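PDB 1YQF: putative p22 protein from Leishmania major, which is of unknown function but belongs to the MAM33 family of mitochondrial glycoproteins and is a homologue of human p32, assembling as a trimer. Local coordinates for residues E144-T147 / G148-V151; G176-V179 / V180-F184; A186-Q189 / D190-W194. All blocks are in the same frame, centred on the assembly; numbering follows the deposited sequence.

Contact 1: residues E144-T147 / G148-V151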
loop_
_atom_site.group_PDB
_atom_site.type_symbol
_atom_site.label_atom_id
_atom_site.label_comp_id
_atom_site.label_asym_id
_atom_site.label_seq_id
_atom_site.Cartn_x
_atom_site.Cartn_y
_atom_site.Cartn_z
ATOM N N GLU A 144 -1.906 2.495 12.604
ATOM C CA GLU A 144 -1.275 2.179 13.886
ATOM C C GLU A 144 -2.251 1.733 14.970
ATOM O O GLU A 144 -1.829 1.146 15.964
ATOM C CB GLU A 144 -0.532 3.402 14.423
ATOM C CG GLU A 144 0.647 3.865 13.591
ATOM C CD GLU A 144 1.423 4.965 14.292
ATOM O OE1 GLU A 144 0.826 6.029 14.567
ATOM O OE2 GLU A 144 2.621 4.759 14.585
ATOM N N LEU A 145 -3.532 2.057 14.819
ATOM C CA LEU A 145 -4.531 1.727 15.832
ATOM C C LEU A 145 -5.006 0.278 15.698
ATOM O O LEU A 145 -4.753 -0.380 14.686
ATOM C CB LEU A 145 -5.731 2.672 15.729
ATOM C CG LEU A 145 -5.465 4.180 15.815
ATOM C CD1 LEU A 145 -6.760 4.952 15.676
ATOM C CD2 LEU A 145 -4.781 4.564 17.110
ATOM N N TYR A 146 -5.704 -0.200 16.728
ATOM C CA TYR A 146 -6.283 -1.542 16.735
ATOM C C TYR A 146 -7.383 -1.652 15.683
ATOM O O TYR A 146 -8.385 -0.948 15.758
ATOM C CB TYR A 146 -6.868 -1.856 18.113
ATOM C CG TYR A 146 -7.583 -3.185 18.217
ATOM C CD1 TYR A 146 -6.931 -4.385 17.930
ATOM C CD2 TYR A 146 -8.912 -3.244 18.628
ATOM C CE1 TYR A 146 -7.594 -5.612 18.042
ATOM C CE2 TYR A 146 -9.576 -4.457 18.742
ATOM C CZ TYR A 146 -8.918 -5.636 18.452
ATOM O OH TYR A 146 -9.597 -6.830 18.569
ATOM N N THR A 147 -7.194 -2.551 14.719
ATOM C CA THR A 147 -8.127 -2.710 13.609
ATOM C C THR A 147 -9.243 -3.717 13.884
ATOM O O THR A 147 -10.030 -4.020 12.992
ATOM C CB THR A 147 -7.371 -3.125 12.322
ATOM O OG1 THR A 147 -6.710 -4.388 12.513
ATOM C CG2 THR A 147 -6.246 -2.140 12.001
ATOM N N GLY A 148 -9.311 -4.237 15.106
ATOM C CA GLY A 148 -10.347 -5.187 15.471
ATOM C C GLY A 148 -9.894 -6.627 15.299
ATOM O O GLY A 148 -8.828 -6.874 14.746
ATOM N N PRO A 149 -10.713 -7.577 15.748
ATOM C CA PRO A 149 -10.379 -9.003 15.656
ATOM C C PRO A 149 -10.605 -9.528 14.244
ATOM O O PRO A 149 -11.267 -8.867 13.453
ATOM C CB PRO A 149 -11.383 -9.643 16.614
ATOM C CG PRO A 149 -12.587 -8.782 16.475
ATOM C CD PRO A 149 -12.049 -7.374 16.334
ATOM N N LEU A 150 -10.055 -10.694 13.937
ATOM C CA LEU A 150 -10.313 -11.347 12.658
ATOM C C LEU A 150 -11.759 -11.834 12.608
ATOM O O LEU A 150 -12.196 -12.603 13.466
ATOM C CB LEU A 150 -9.347 -12.510 12.445
ATOM C CG LEU A 150 -7.866 -12.124 12.443
ATOM C CD1 LEU A 150 -6.991 -13.363 12.278
ATOM C CD2 LEU A 150 -7.574 -11.105 11.346
ATOM N N VAL A 151 -12.491 -11.362 11.600
ATOM C CA VAL A 151 -13.924 -11.635 11.466
ATOM C C VAL A 151 -14.228 -13.125 11.263
ATOM O O VAL A 151 -15.273 -13.604 11.702
ATOM C CB VAL A 151 -14.532 -10.789 10.319
ATOM C CG1 VAL A 151 -15.918 -11.259 9.956
ATOM C CG2 VAL A 151 -14.591 -9.325 10.727
HETATM O O HOH W 1 -8.418 -6.536 12.136
#
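The ring of Y146 folds forward over the backbone that follows it and rests one face on G148. CA of G148 lies 3.6 Å from the ring centroid, 25° off the ring normal, which makes this a CH-pi contact over the face. The amide N of G148 sits over the centre of the same face, 3.4 Å above the ring plane. With CG anti to the backbone N (chi1 176°), the ring reaches along the chain, and its hydroxyl ends beside P149, three residues on, with Y146 OH 3.4 Å from P149 CD. G148 takes a positive phi of 94°, a backbone shape that comes easily to glycine. Residues Y146 to P149 form an irregular, extended piece of the linker between helix 136-144 and helix 156-168, which lies after the six-stranded antiparallel sheet of the p32-like (MAM33) fold and runs back past its last strand, 116-125, touched by L145 and T147. A water links the two halves, 2.8 Å from T147 OG1 and 2.7 Å from G148 O, to which it probably donates. Further out, the carbonyl O of T147 accepts from N121 ND2 on strand 116-125, while N83 of the second subunit pairs with both L145 O and T147 N. K59 of that subunit forms a salt bridge with E144, its C63 packs on Y146 and its W194 on P149.

Contact 2: residues G176-V179 / V180-F184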
loop_
_atom_site.group_PDB
_atom_site.type_symbol
_atom_site.label_atom_id
_atom_site.label_comp_id
_atom_site.label_asym_id
_atom_site.label_seq_id
_atom_site.Cartn_x
_atom_site.Cartn_y
_atom_site.Cartn_z
ATOM N N GLY A 176 -26.271 -2.286 -1.826
ATOM C CA GLY A 176 -25.185 -2.870 -2.588
ATOM C C GLY A 176 -25.432 -2.803 -4.081
ATOM O O GLY A 176 -24.550 -2.404 -4.837
ATOM N N GLU A 177 -26.639 -3.184 -4.494
ATOM C CA GLU A 177 -27.043 -3.151 -5.896
ATOM C C GLU A 177 -26.962 -1.730 -6.439
ATOM O O GLU A 177 -26.598 -1.531 -7.595
ATOM C CB GLU A 177 -28.466 -3.701 -6.060
ATOM C CG GLU A 177 -28.998 -3.693 -7.488
ATOM C CD GLU A 177 -30.385 -4.302 -7.593
ATOM O OE1 GLU A 177 -30.486 -5.549 -7.625
ATOM O OE2 GLU A 177 -31.375 -3.538 -7.641
ATOM N N PHE A 178 -27.293 -0.746 -5.605
ATOM C CA PHE A 178 -27.147 0.654 -5.991
ATOM C C PHE A 178 -25.691 0.959 -6.317
ATOM O O PHE A 178 -25.391 1.456 -7.396
ATOM C CB PHE A 178 -27.618 1.597 -4.883
ATOM C CG PHE A 178 -27.237 3.029 -5.119
ATOM C CD1 PHE A 178 -27.949 3.805 -6.020
ATOM C CD2 PHE A 178 -26.152 3.595 -4.460
ATOM C CE1 PHE A 178 -27.599 5.129 -6.252
ATOM C CE2 PHE A 178 -25.791 4.916 -4.691
ATOM C CZ PHE A 178 -26.515 5.685 -5.587
ATOM N N VAL A 179 -24.796 0.656 -5.377
ATOM C CA VAL A 179 -23.369 0.924 -5.543
ATOM C C VAL A 179 -22.835 0.291 -6.826
ATOM O O VAL A 179 -22.123 0.944 -7.587
ATOM C CB VAL A 179 -22.541 0.416 -4.338
ATOM C CG1 VAL A 179 -21.035 0.544 -4.607
ATOM C CG2 VAL A 179 -22.911 1.178 -3.075
ATOM N N VAL A 180 -23.176 -0.975 -7.053
ATOM C CA VAL A 180 -22.745 -1.693 -8.252
ATOM C C VAL A 180 -23.248 -0.981 -9.506
ATOM O O VAL A 180 -22.487 -0.751 -10.441
ATOM C CB VAL A 180 -23.254 -3.160 -8.263
ATOM C CG1 VAL A 180 -22.883 -3.864 -9.566
ATOM C CG2 VAL A 180 -22.685 -3.940 -7.094
ATOM N N LEU A 181 -24.532 -0.638 -9.507
ATOM C CA LEU A 181 -25.173 0.024 -10.642
ATOM C C LEU A 181 -24.639 1.434 -10.864
ATOM O O LEU A 181 -24.507 1.877 -12.002
ATOM C CB LEU A 181 -26.694 0.087 -10.442
ATOM C CG LEU A 181 -27.500 -1.196 -10.659
ATOM C CD1 LEU A 181 -28.969 -0.934 -10.353
ATOM C CD2 LEU A 181 -27.338 -1.742 -12.074
ATOM N N TYR A 182 -24.345 2.134 -9.773
ATOM C CA TYR A 182 -23.838 3.498 -9.843
ATOM C C TYR A 182 -22.400 3.492 -10.340
ATOM O O TYR A 182 -21.990 4.391 -11.063
ATOM C CB TYR A 182 -23.918 4.183 -8.477
ATOM C CG TYR A 182 -23.721 5.676 -8.546
ATOM C CD1 TYR A 182 -24.799 6.527 -8.738
ATOM C CD2 TYR A 182 -22.453 6.239 -8.432
ATOM C CE1 TYR A 182 -24.624 7.902 -8.807
ATOM C CE2 TYR A 182 -22.267 7.616 -8.501
ATOM C CZ TYR A 182 -23.356 8.440 -8.688
ATOM O OH TYR A 182 -23.184 9.802 -8.756
ATOM N N SER A 183 -21.644 2.464 -9.965
ATOM C CA SER A 183 -20.269 2.314 -10.425
ATOM C C SER A 183 -20.207 2.085 -11.936
ATOM O O SER A 183 -19.372 2.680 -12.609
ATOM C CB SER A 183 -19.569 1.174 -9.688
ATOM O OG SER A 183 -19.366 1.512 -8.325
ATOM N N PHE A 184 -21.094 1.235 -12.461
ATOM C CA PHE A 184 -21.155 0.980 -13.902
ATOM C C PHE A 184 -21.481 2.271 -14.641
ATOM O O PHE A 184 -20.861 2.581 -15.652
ATOM C CB PHE A 184 -22.220 -0.074 -14.263
ATOM C CG PHE A 184 -21.876 -1.490 -13.850
ATOM C CD1 PHE A 184 -20.572 -1.979 -13.923
ATOM C CD2 PHE A 184 -22.881 -2.347 -13.406
ATOM C CE1 PHE A 184 -20.280 -3.293 -13.544
ATOM C CE2 PHE A 184 -22.593 -3.658 -13.030
ATOM C CZ PHE A 184 -21.293 -4.130 -13.098
#
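Backbone bonds of the regular i to i+4 kind run from V180 N to G176 O, L181 N to E177 O, Y182 N to F178 O and S183 N to V179 O, the first of them nearly straight at 169°. They form one turn after another of the long C-terminal alpha-helix 173-202, which packs against the antiparallel sheet of this p32-like fold. On the buried side F178 and Y182, four residues apart, lie side by side and point the same way. Their rings are turned 34° to each other with centroids 5.4 Å apart, an oblique pairing in which F178 CZ approaches Y182 CD1 to 3.7 Å. CB of Y182 lies over one face of the F178 ring, offset toward its rim. Both rings leave the helix with CG anti to the backbone N, which is how they come to run alongside one another. V56 and Y80, on strands 55-58 and 74-81, touch both aromatics, F65 meets the Y182 ring edge-to-face, and V179 and V180 rest on I112 of strand 105-113. The exposed flank is thinner: the methylene CG of E177 and CD1 of L181 are 4.0 Å apart, two chains side by side, with P48 against L181. S183 folds its hydroxyl back on the helix, OG anti to its own carbonyl carbon. The carbonyl O of V179, already held by S183 N, thus takes a second bond, from S183 OG, on the opposite face of its plane, and the hydroxyl, at 2.9 Å from that oxygen, sits 36° out of the plane.

Contact 3: residues A186-Q189 / D190-W194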
loop_
_atom_site.group_PDB
_atom_site.type_symbol
_atom_site.label_atom_id
_atom_site.label_comp_id
_atom_site.label_asym_id
_atom_site.label_seq_id
_atom_site.Cartn_x
_atom_site.Cartn_y
_atom_site.Cartn_z
ATOM N N ALA A 186 -21.184 5.524 -13.535
ATOM C CA ALA A 186 -20.104 6.493 -13.351
ATOM C C ALA A 186 -18.862 6.132 -14.154
ATOM O O ALA A 186 -18.153 7.017 -14.629
ATOM C CB ALA A 186 -19.749 6.630 -11.871
ATOM N N GLU A 187 -18.608 4.836 -14.312
ATOM C CA GLU A 187 -17.452 4.368 -15.075
ATOM C C GLU A 187 -17.601 4.737 -16.548
ATOM O O GLU A 187 -16.629 5.089 -17.202
ATOM C CB GLU A 187 -17.283 2.853 -14.927
ATOM C CG GLU A 187 -16.242 2.230 -15.851
ATOM C CD GLU A 187 -14.847 2.793 -15.634
ATOM O OE1 GLU A 187 -14.418 2.881 -14.457
ATOM O OE2 GLU A 187 -14.176 3.140 -16.636
ATOM N N GLN A 188 -18.821 4.631 -17.064
ATOM C CA GLN A 188 -19.124 5.021 -18.439
ATOM C C GLN A 188 -18.917 6.524 -18.626
ATOM O O GLN A 188 -18.409 6.954 -19.656
ATOM C CB GLN A 188 -20.567 4.635 -18.798
ATOM C CG GLN A 188 -21.034 5.063 -20.195
ATOM C CD GLN A 188 -20.287 4.362 -21.320
ATOM O OE1 GLN A 188 -19.953 3.182 -21.214
ATOM N NE2 GLN A 188 -20.032 5.088 -22.404
ATOM N N GLN A 189 -19.304 7.315 -17.626
ATOM C CA GLN A 189 -19.177 8.769 -17.705
ATOM C C GLN A 189 -17.714 9.184 -17.736
ATOM O O GLN A 189 -17.332 10.040 -18.525
ATOM C CB GLN A 189 -19.882 9.460 -16.532
ATOM C CG GLN A 189 -21.347 9.064 -16.322
ATOM C CD GLN A 189 -22.169 9.097 -17.605
ATOM O OE1 GLN A 189 -22.299 10.148 -18.237
ATOM N NE2 GLN A 189 -22.724 7.948 -17.991
ATOM N N ASP A 190 -16.896 8.566 -16.888
ATOM C CA ASP A 190 -15.476 8.886 -16.821
ATOM C C ASP A 190 -14.746 8.454 -18.085
ATOM O O ASP A 190 -13.842 9.146 -18.543
ATOM C CB ASP A 190 -14.828 8.241 -15.592
ATOM C CG ASP A 190 -15.147 8.984 -14.310
ATOM O OD1 ASP A 190 -15.201 10.232 -14.338
ATOM O OD2 ASP A 190 -15.367 8.401 -13.228
ATOM N N TYR A 191 -15.142 7.314 -18.645
ATOM C CA TYR A 191 -14.550 6.822 -19.886
ATOM C C TYR A 191 -14.796 7.835 -21.001
ATOM O O TYR A 191 -13.892 8.153 -21.765
ATOM C CB TYR A 191 -15.128 5.449 -20.260
ATOM C CG TYR A 191 -14.688 4.928 -21.612
ATOM C CD1 TYR A 191 -13.349 4.926 -21.976
ATOM C CD2 TYR A 191 -15.618 4.451 -22.532
ATOM C CE1 TYR A 191 -12.941 4.452 -23.214
ATOM C CE2 TYR A 191 -15.223 3.981 -23.774
ATOM C CZ TYR A 191 -13.879 3.980 -24.111
ATOM O OH TYR A 191 -13.476 3.513 -25.345
ATOM N N GLU A 192 -16.018 8.357 -21.071
ATOM C CA GLU A 192 -16.358 9.371 -22.069
ATOM C C GLU A 192 -15.521 10.640 -21.906
ATOM O O GLU A 192 -15.038 11.188 -22.894
ATOM C CB GLU A 192 -17.851 9.698 -22.023
ATOM C CG GLU A 192 -18.698 8.725 -22.830
ATOM C CD GLU A 192 -20.183 8.864 -22.561
ATOM O OE1 GLU A 192 -20.612 9.945 -22.102
ATOM O OE2 GLU A 192 -20.920 7.888 -22.812
ATOM N N ALA A 193 -15.337 11.095 -20.668
ATOM C CA ALA A 193 -14.493 12.261 -20.401
ATOM C C ALA A 193 -13.035 11.956 -20.749
ATOM O O ALA A 193 -12.298 12.825 -21.222
ATOM C CB ALA A 193 -14.617 12.696 -18.940
ATOM N N TRP A 194 -12.640 10.708 -20.527
ATOM C CA TRP A 194 -11.298 10.222 -20.828
ATOM C C TRP A 194 -11.029 10.242 -22.338
ATOM O O TRP A 194 -9.933 10.586 -22.772
ATOM C CB TRP A 194 -11.151 8.808 -20.255
ATOM C CG TRP A 194 -9.815 8.154 -20.398
ATOM C CD1 TRP A 194 -8.775 8.214 -19.517
ATOM C CD2 TRP A 194 -9.394 7.280 -21.453
ATOM N NE1 TRP A 194 -7.723 7.453 -19.969
ATOM C CE2 TRP A 194 -8.076 6.869 -21.158
ATOM C CE3 TRP A 194 -9.990 6.811 -22.630
ATOM C CZ2 TRP A 194 -7.353 6.014 -21.989
ATOM C CZ3 TRP A 194 -9.268 5.957 -23.456
ATOM C CH2 TRP A 194 -7.961 5.572 -23.131
#
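Q188 and E192 are joined side chain to side chain one helical turn apart, Q188 NE2 donating to E192 OE2 at 3.0 Å and almost straight, 172°. The amide and carboxylate planes are 67° apart. The hydrogen bond stays in the amide plane of Q188 but meets OE2 on its anti side, 29° out of the carboxylate plane. Q188 gets there by bending at chi2, which swings its amide down the helix, while the glutamate chain runs extended beyond CG. The bond is one link of a small polar network: E38 of helix 23-39 also accepts from Q188 NE2, and K44 forms a salt bridge with E192 OE2, which probably balances the carboxylate's charge. Beneath it runs the close-knit part, the i to i+4 backbone ladder of helix 173-202, the C-terminal helix of the p32-like fold, with D190 N to A186 O at 3.0 Å and A193 N to Q189 O at 3.1 Å among its rungs. By contrast, the Q189 and A193 flank is loose. The A193 methyl is exposed, and CB comes no nearer than 3.8 Å to the other segment, at Q189 O; the bent side chain of Q189 makes a weak hydrogen bond from NE2 to W185 O. The flank of E187, D190 and Y191 instead meets the third subunit: Y146 of that chain packs on D190 and Y191 and hydrogen-bonds E187 OE2 through its hydroxyl, and the indole NH of W194 donates to I122 O of the same subunit.

From the N terminus, helix 23-39 and the six-stranded sheet come first, and contact 1 then forms within the linker between helices 136-144 and 156-168, a local contact of neighbouring residues. Contacts 2 and 3 come later, both on helix 173-202 with their centres 15 Å apart. The three lie in series and neither nest nor cross, and none closes a long loop. Contact 2 seats the helix on the sheet; contact 3, farther along, sets it beside helix 23-39. Contacts 1 and 3 lie on opposite sides of the chain's centre, about 28 Å apart at nearest atoms within one chain, yet in the trimer the contact 1 loop of one copy meets helix 173-202 of another.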